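Local coordinates for probable secreted solute-binding lipoprotein (Streptomyces coelicolor, PDB 3I3V) that probably captures a solute outside the cell and hands it to a membrane transport system, at residues H214-A218 and G219-D223; Q345-G348 and S349-S352; T57-L60 and A61-E64. One frame throughout, in Å; residues are numbered along the deposited sequence.

Contact 1. Residues H214-A218 and G219-D223; sequences HLRDA and GVFAD
Val220 N reaches back to Leu215 O (3.1 Å, 151° at the hydrogen), and Gly219 N bonds to Arg216 O at 3.0 Å, so the last turn of helix 203-217 closes on itself before the chain leaves. The glycine donor stands above the carbonyl plane of Arg216 and uses no lone pair. Gly219 has a positive phi of 81°, a backbone shape that suits glycine.

In Val220, CG2 is anti to the carbonyl carbon, which brings it against the side chain of Leu215, where Leu215 CD2 meets Val220 CG2 at 3.9 Å. Phe221 packs on Arg216: Phe221 CD2 comes to 3.8 Å from Arg216 CA, while Arg216 CB sits at the ring edge, in its plane. Beyond, the ring packs edge-to-face with Phe377 and touches Leu177, Ile181 and Trp268. With an alanine in place of Phe221, a gap would probably open between the helix end and these neighbours, and Phe377 would lose this edge-to-face contact. Arg216, its chain bent at chi3 (63°), makes a salt bridge from NE to Asp217 OD2 (2.9 Å, weak as a hydrogen bond) and also donates to the carbonyls of Ser376 and Thr381.

The two bonds, the positive phi and the apolar Leu215-Val220 pair make a Schellman motif, from which the chain runs on to pair at Val220 and Ala222 with Val165 of strand 163-166.

Contact 2. Residues Q345-G348 and S349-S352; sequences QRLG and SEVS
The Glu350 carboxylate is the flat group that meets residues 345-348, its OE1 turned to the backbone N-H of Gly348. OE1 takes this hydrogen almost straight on, at 170°, but the bond is weak and long, 3.3 Å from Gly348 N to Glu350 OE1. OE2 is nearer that nitrogen, but crowded against Gly348 in the model and doubtful. On the Leu347 side, Glu350 OE1 lies 4.0 Å from Leu347 CA and 4.2 Å from Leu347 CD1, the two side chains running at a slant. A bend at chi2 (76°) folds the glutamate back over the turn and carries the carboxylate to the N-H.

CB of Val351 is directed toward residues 345-348, and its apolar touch with Leu347 is loose, with Leu347 CG 4.4 Å from Val351 CB. Val351 CG1 also rests 3.8 Å from Gly348 O.

With phi and psi at Ser349 and Glu350 near type I values and 6.1 Å between Gly348 CA and Val351 CA, residues 348-351 form a type I-like beta turn, open in that no bond from Val351 N closes it. On the surface, it swings the chain from helix 339-345 into strand 352-354, where Ser352 pairs with Pro279 and Val281.

Contact 3. Residues T57-L60 and A61-E64; sequences TSRL and ARKE
Lys63 N donates to Ser58 O at 3.0 Å and 169°, the straightest bond between the two segments. Beside it Arg62 N bonds to Arg59 O, also at 3.0 Å, but from well above the carbonyl plane and not along a lone pair. Ala61 N adds weak, long bonds to Thr57 O and Ser58 O, so Ser58 O serves two donors as the helix unwinds. Arg62, with a positive phi of 56°, is where the chain turns out of the helix.

Among the side chains the main charged pair is Arg59 and Glu64. Arg59 NH1 stands 3.7 Å from Glu64 OE1, a long salt bridge in which no N-H points at the oxygen, since the carboxylate oxygen lies well out of the guanidinium plane. The polar ends are thus probably held by charge rather than by a directed hydrogen bond, and OE1 also receives a weak bond from Asn295 N. Arg62 NH1 comes within 4.5 Å of Arg59 NH1, a like-charge approach that Glu64 probably softens.

Further out the contact is carbon on carbon. Arg59 and Glu64 run alongside each other in the same direction, with Arg59 CD 3.6 Å from Glu64 CD. Glu64 gets there because its CG lies between the backbone N and the carbonyl carbon (chi1 75°) and the chain then bends at chi2, laying the carboxylate over Arg59 CA. Both residues also touch Pro294 of helix 294-298. Ser58 CB packs on Glu64 CA at 3.6 Å, and a water links Ser58 OG with Lys63 O.

This Schellman motif ends helix 51-60, the helix of the right-handed beta-alpha-beta crossover that carries the chain from strand 41-46 past strand 9-14 to strand 67-70.

Overall arrangement
Contacts 1 and 3 are the same solution used twice, a Schellman end to a helix, but lie on opposite sides of the chain's centre, their centres about 52 Å apart. Contact 3 belongs to the lobe built on the sheet of strands 41-46, 9-14, 67-70 and 289-292. Contacts 1 and 2 both lie by the larger sheet: contact 1 through backbone bonds to strand 163-166, contact 2 by running into strand 352-354. Their centres are about 26 Å apart, their nearest atoms about 14 Å. Contact 2 is about 43 Å from contact 3, centre to centre. None touches another: two helix ends and a turn, spread over both lobes of a solute-binding protein fold.

Contact 1. Residues H214-A218 and G219-D223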
loop_
_atom_site.group_PDB
_atom_site.type_symbol
_atom_site.label_atom_id
_atom_site.label_comp_id
_atom_site.label_asym_id
_atom_site.label_seq_id
_atom_site.Cartn_x
_atom_site.Cartn_y
_atom_site.Cartn_z
ATOM N N HIS C 214 -43.815 -59.039 -22.202
ATOM C CA HIS C 214 -44.630 -58.431 -23.245
ATOM C C HIS C 214 -43.725 -58.188 -24.463
ATOM O O HIS C 214 -44.001 -58.682 -25.554
ATOM C CB HIS C 214 -45.236 -57.120 -22.718
ATOM C CG HIS C 214 -46.228 -56.482 -23.645
ATOM N ND1 HIS C 214 -47.206 -57.198 -24.304
ATOM C CD2 HIS C 214 -46.417 -55.185 -23.989
ATOM C CE1 HIS C 214 -47.952 -56.371 -25.014
ATOM N NE2 HIS C 214 -47.494 -55.144 -24.839
ATOM N N LEU C 215 -42.631 -57.454 -24.262
ATOM C CA LEU C 215 -41.690 -57.158 -25.343
ATOM C C LEU C 215 -41.216 -58.416 -26.062
ATOM O O LEU C 215 -41.276 -58.499 -27.282
ATOM C CB LEU C 215 -40.481 -56.392 -24.796
ATOM C CG LEU C 215 -40.757 -54.969 -24.291
ATOM C CD1 LEU C 215 -39.502 -54.379 -23.657
ATOM C CD2 LEU C 215 -41.228 -54.103 -25.446
ATOM N N ARG C 216 -40.743 -59.390 -25.298
ATOM C CA ARG C 216 -40.255 -60.658 -25.844
ATOM C C ARG C 216 -41.309 -61.423 -26.665
ATOM O O ARG C 216 -41.027 -61.917 -27.760
ATOM C CB ARG C 216 -39.776 -61.542 -24.687
ATOM C CG ARG C 216 -39.434 -62.973 -25.059
ATOM C CD ARG C 216 -39.576 -63.877 -23.843
ATOM N NE ARG C 216 -40.965 -63.888 -23.396
ATOM C CZ ARG C 216 -41.407 -64.479 -22.293
ATOM N NH1 ARG C 216 -40.570 -65.122 -21.500
ATOM N NH2 ARG C 216 -42.692 -64.424 -21.988
ATOM N N ASP C 217 -42.514 -61.547 -26.118
ATOM C CA ASP C 217 -43.578 -62.260 -26.814
ATOM C C ASP C 217 -43.969 -61.508 -28.081
ATOM O O ASP C 217 -44.380 -62.119 -29.065
ATOM C CB ASP C 217 -44.791 -62.444 -25.892
ATOM C CG ASP C 217 -44.550 -63.496 -24.813
ATOM O OD1 ASP C 217 -45.434 -63.699 -23.952
ATOM O OD2 ASP C 217 -43.476 -64.132 -24.831
ATOM N N ALA C 218 -43.808 -60.188 -28.069
ATOM C CA ALA C 218 -44.151 -59.375 -29.227
ATOM C C ALA C 218 -43.099 -59.494 -30.324
ATOM O O ALA C 218 -43.235 -58.896 -31.395
ATOM C CB ALA C 218 -44.309 -57.926 -28.811
ATOM N N GLY C 219 -42.047 -60.262 -30.046
ATOM C CA GLY C 219 -40.983 -60.454 -31.016
ATOM C C GLY C 219 -39.964 -59.333 -31.095
ATOM O O GLY C 219 -39.436 -59.052 -32.168
ATOM N N VAL C 220 -39.664 -58.700 -29.967
ATOM C CA VAL C 220 -38.699 -57.610 -29.959
ATOM C C VAL C 220 -37.267 -58.131 -30.071
ATOM O O VAL C 220 -36.376 -57.419 -30.528
ATOM C CB VAL C 220 -38.845 -56.747 -28.682
ATOM C CG1 VAL C 220 -37.646 -55.815 -28.528
ATOM C CG2 VAL C 220 -40.121 -55.928 -28.759
ATOM N N PHE C 221 -37.045 -59.377 -29.669
ATOM C CA PHE C 221 -35.710 -59.964 -29.747
ATOM C C PHE C 221 -35.604 -60.865 -30.958
ATOM O O PHE C 221 -36.615 -61.344 -31.465
ATOM C CB PHE C 221 -35.410 -60.757 -28.471
ATOM C CG PHE C 221 -35.494 -59.926 -27.233
ATOM C CD1 PHE C 221 -34.602 -58.882 -27.028
ATOM C CD2 PHE C 221 -36.519 -60.113 -26.324
ATOM C CE1 PHE C 221 -34.736 -58.038 -25.947
ATOM C CE2 PHE C 221 -36.658 -59.267 -25.235
ATOM C CZ PHE C 221 -35.764 -58.223 -25.048
ATOM N N ALA C 222 -34.377 -61.086 -31.421
ATOM C CA ALA C 222 -34.129 -61.947 -32.575
ATOM C C ALA C 222 -34.687 -63.338 -32.309
ATOM O O ALA C 222 -34.762 -63.775 -31.156
ATOM C CB ALA C 222 -32.625 -62.039 -32.846
ATOM N N ASP C 223 -35.080 -64.037 -33.368
ATOM C CA ASP C 223 -35.607 -65.382 -33.200
ATOM C C ASP C 223 -34.529 -66.221 -32.517
ATOM O O ASP C 223 -33.344 -66.070 -32.807
ATOM C CB ASP C 223 -35.962 -66.013 -34.556
ATOM C CG ASP C 223 -37.170 -65.354 -35.231
ATOM O OD1 ASP C 223 -38.156 -65.033 -34.536
ATOM O OD2 ASP C 223 -37.137 -65.177 -36.468
#

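Contact 2. Residues Q345-G348 and S349-S352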
loop_
_atom_site.group_PDB
_atom_site.type_symbol
_atom_site.label_atom_id
_atom_site.label_comp_id
_atom_site.label_asym_id
_atom_site.label_seq_id
_atom_site.Cartn_x
_atom_site.Cartn_y
_atom_site.Cartn_z
ATOM N N GLN C 345 -21.079 -41.235 -24.415
ATOM C CA GLN C 345 -20.613 -40.333 -23.369
ATOM C C GLN C 345 -21.346 -39.002 -23.392
ATOM O O GLN C 345 -21.577 -38.403 -22.340
ATOM C CB GLN C 345 -19.105 -40.085 -23.510
ATOM C CG GLN C 345 -18.242 -41.262 -23.095
ATOM C CD GLN C 345 -16.809 -41.111 -23.535
ATOM O OE1 GLN C 345 -16.468 -40.195 -24.279
ATOM N NE2 GLN C 345 -15.959 -42.019 -23.085
ATOM N N ARG C 346 -21.709 -38.551 -24.595
ATOM C CA ARG C 346 -22.405 -37.279 -24.778
ATOM C C ARG C 346 -23.888 -37.330 -24.436
ATOM O O ARG C 346 -24.585 -36.316 -24.517
ATOM C CB ARG C 346 -22.228 -36.766 -26.211
ATOM C CG ARG C 346 -20.870 -36.129 -26.477
ATOM C CD ARG C 346 -20.914 -35.232 -27.709
ATOM N NE ARG C 346 -20.268 -35.830 -28.875
ATOM C CZ ARG C 346 -19.052 -35.506 -29.311
ATOM N NH1 ARG C 346 -18.334 -34.581 -28.678
ATOM N NH2 ARG C 346 -18.555 -36.102 -30.387
ATOM N N LEU C 347 -24.366 -38.513 -24.066
ATOM C CA LEU C 347 -25.758 -38.702 -23.673
ATOM C C LEU C 347 -25.914 -38.036 -22.300
ATOM O O LEU C 347 -25.068 -38.212 -21.425
ATOM C CB LEU C 347 -26.065 -40.204 -23.579
ATOM C CG LEU C 347 -27.024 -40.892 -24.559
ATOM C CD1 LEU C 347 -27.001 -40.227 -25.923
ATOM C CD2 LEU C 347 -26.639 -42.366 -24.656
ATOM N N GLY C 348 -26.988 -37.278 -22.106
ATOM C CA GLY C 348 -27.165 -36.613 -20.827
ATOM C C GLY C 348 -28.363 -37.044 -20.002
ATOM O O GLY C 348 -28.481 -38.202 -19.613
ATOM N N SER C 349 -29.258 -36.102 -19.730
ATOM C CA SER C 349 -30.441 -36.385 -18.931
ATOM C C SER C 349 -31.542 -37.069 -19.729
ATOM O O SER C 349 -32.505 -37.569 -19.147
ATOM C CB SER C 349 -30.991 -35.090 -18.328
ATOM O OG SER C 349 -31.560 -34.260 -19.329
ATOM N N GLU C 350 -31.409 -37.089 -21.054
ATOM C CA GLU C 350 -32.428 -37.721 -21.892
ATOM C C GLU C 350 -32.338 -39.234 -21.778
ATOM O O GLU C 350 -33.026 -39.961 -22.492
ATOM C CB GLU C 350 -32.269 -37.321 -23.366
ATOM C CG GLU C 350 -31.401 -36.105 -23.615
ATOM C CD GLU C 350 -29.931 -36.422 -23.470
ATOM O OE1 GLU C 350 -29.405 -37.214 -24.285
ATOM O OE2 GLU C 350 -29.307 -35.882 -22.535
ATOM N N VAL C 351 -31.483 -39.698 -20.874
ATOM C CA VAL C 351 -31.279 -41.122 -20.648
ATOM C C VAL C 351 -31.090 -41.348 -19.142
ATOM O O VAL C 351 -30.360 -40.602 -18.493
ATOM C CB VAL C 351 -30.046 -41.609 -21.464
ATOM C CG1 VAL C 351 -28.841 -41.831 -20.565
ATOM C CG2 VAL C 351 -30.408 -42.851 -22.244
ATOM N N SER C 352 -31.761 -42.357 -18.590
ATOM C CA SER C 352 -31.666 -42.646 -17.159
ATOM C C SER C 352 -30.761 -43.826 -16.815
ATOM O O SER C 352 -30.772 -44.855 -17.489
ATOM C CB SER C 352 -33.060 -42.901 -16.581
ATOM O OG SER C 352 -33.878 -41.752 -16.713
#

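Contact 3. Residues T57-L60 and A61-E64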
loop_
_atom_site.group_PDB
_atom_site.type_symbol
_atom_site.label_atom_id
_atom_site.label_comp_id
_atom_site.label_asym_id
_atom_site.label_seq_id
_atom_site.Cartn_x
_atom_site.Cartn_y
_atom_site.Cartn_z
ATOM N N THR C 57 -1.800 -63.476 -1.065
ATOM C CA THR C 57 -0.658 -64.298 -0.699
ATOM C C THR C 57 0.531 -63.388 -0.381
ATOM O O THR C 57 1.334 -63.692 0.499
ATOM C CB THR C 57 -0.269 -65.248 -1.833
ATOM O OG1 THR C 57 -1.415 -66.013 -2.228
ATOM C CG2 THR C 57 0.839 -66.185 -1.375
ATOM N N SER C 58 0.646 -62.271 -1.097
ATOM C CA SER C 58 1.735 -61.322 -0.859
ATOM C C SER C 58 1.514 -60.549 0.433
ATOM O O SER C 58 2.461 -60.219 1.133
ATOM C CB SER C 58 1.852 -60.319 -2.008
ATOM O OG SER C 58 2.541 -60.874 -3.111
ATOM N N ARG C 59 0.255 -60.246 0.731
ATOM C CA ARG C 59 -0.104 -59.498 1.929
ATOM C C ARG C 59 0.227 -60.292 3.198
ATOM O O ARG C 59 0.735 -59.750 4.176
ATOM C CB ARG C 59 -1.595 -59.156 1.871
ATOM C CG ARG C 59 -2.161 -58.487 3.100
ATOM C CD ARG C 59 -1.583 -57.103 3.356
ATOM N NE ARG C 59 -2.194 -56.547 4.558
ATOM C CZ ARG C 59 -1.528 -56.200 5.654
ATOM N NH1 ARG C 59 -0.210 -56.333 5.706
ATOM N NH2 ARG C 59 -2.192 -55.753 6.712
ATOM N N LEU C 60 -0.059 -61.587 3.163
ATOM C CA LEU C 60 0.207 -62.472 4.288
ATOM C C LEU C 60 1.707 -62.680 4.504
ATOM O O LEU C 60 2.145 -62.990 5.609
ATOM C CB LEU C 60 -0.487 -63.812 4.051
ATOM C CG LEU C 60 -2.012 -63.720 4.147
ATOM C CD1 LEU C 60 -2.671 -64.840 3.362
ATOM C CD2 LEU C 60 -2.411 -63.760 5.622
ATOM N N ALA C 61 2.493 -62.505 3.448
ATOM C CA ALA C 61 3.940 -62.663 3.549
ATOM C C ALA C 61 4.569 -61.309 3.849
ATOM O O ALA C 61 5.791 -61.174 3.881
ATOM C CB ALA C 61 4.502 -63.223 2.251
ATOM N N ARG C 62 3.716 -60.311 4.068
ATOM C CA ARG C 62 4.162 -58.954 4.372
ATOM C C ARG C 62 5.104 -58.369 3.324
ATOM O O ARG C 62 6.138 -57.778 3.659
ATOM C CB ARG C 62 4.829 -58.922 5.750
ATOM C CG ARG C 62 3.898 -59.328 6.881
ATOM C CD ARG C 62 4.613 -59.275 8.219
ATOM N NE ARG C 62 3.772 -59.798 9.293
ATOM C CZ ARG C 62 2.616 -59.258 9.655
ATOM N NH1 ARG C 62 2.166 -58.176 9.033
ATOM N NH2 ARG C 62 1.905 -59.806 10.628
ATOM N N LYS C 63 4.749 -58.538 2.054
ATOM C CA LYS C 63 5.557 -57.995 0.969
ATOM C C LYS C 63 4.680 -57.655 -0.239
ATOM O O LYS C 63 5.112 -57.766 -1.382
ATOM C CB LYS C 63 6.668 -58.981 0.582
ATOM C CG LYS C 63 6.187 -60.320 0.023
ATOM C CD LYS C 63 7.373 -61.267 -0.232
ATOM C CE LYS C 63 6.946 -62.580 -0.891
ATOM N NZ LYS C 63 6.358 -62.390 -2.258
ATOM N N GLU C 64 3.448 -57.226 0.032
ATOM C CA GLU C 64 2.505 -56.876 -1.025
ATOM C C GLU C 64 2.836 -55.533 -1.673
ATOM O O GLU C 64 3.482 -54.677 -1.066
ATOM C CB GLU C 64 1.068 -56.837 -0.482
ATOM C CG GLU C 64 0.726 -55.620 0.379
ATOM C CD GLU C 64 1.332 -55.685 1.777
ATOM O OE1 GLU C 64 1.092 -54.762 2.582
ATOM O OE2 GLU C 64 2.046 -56.665 2.065
HETATM O O HOH W 1 4.416 -58.670 -4.416
#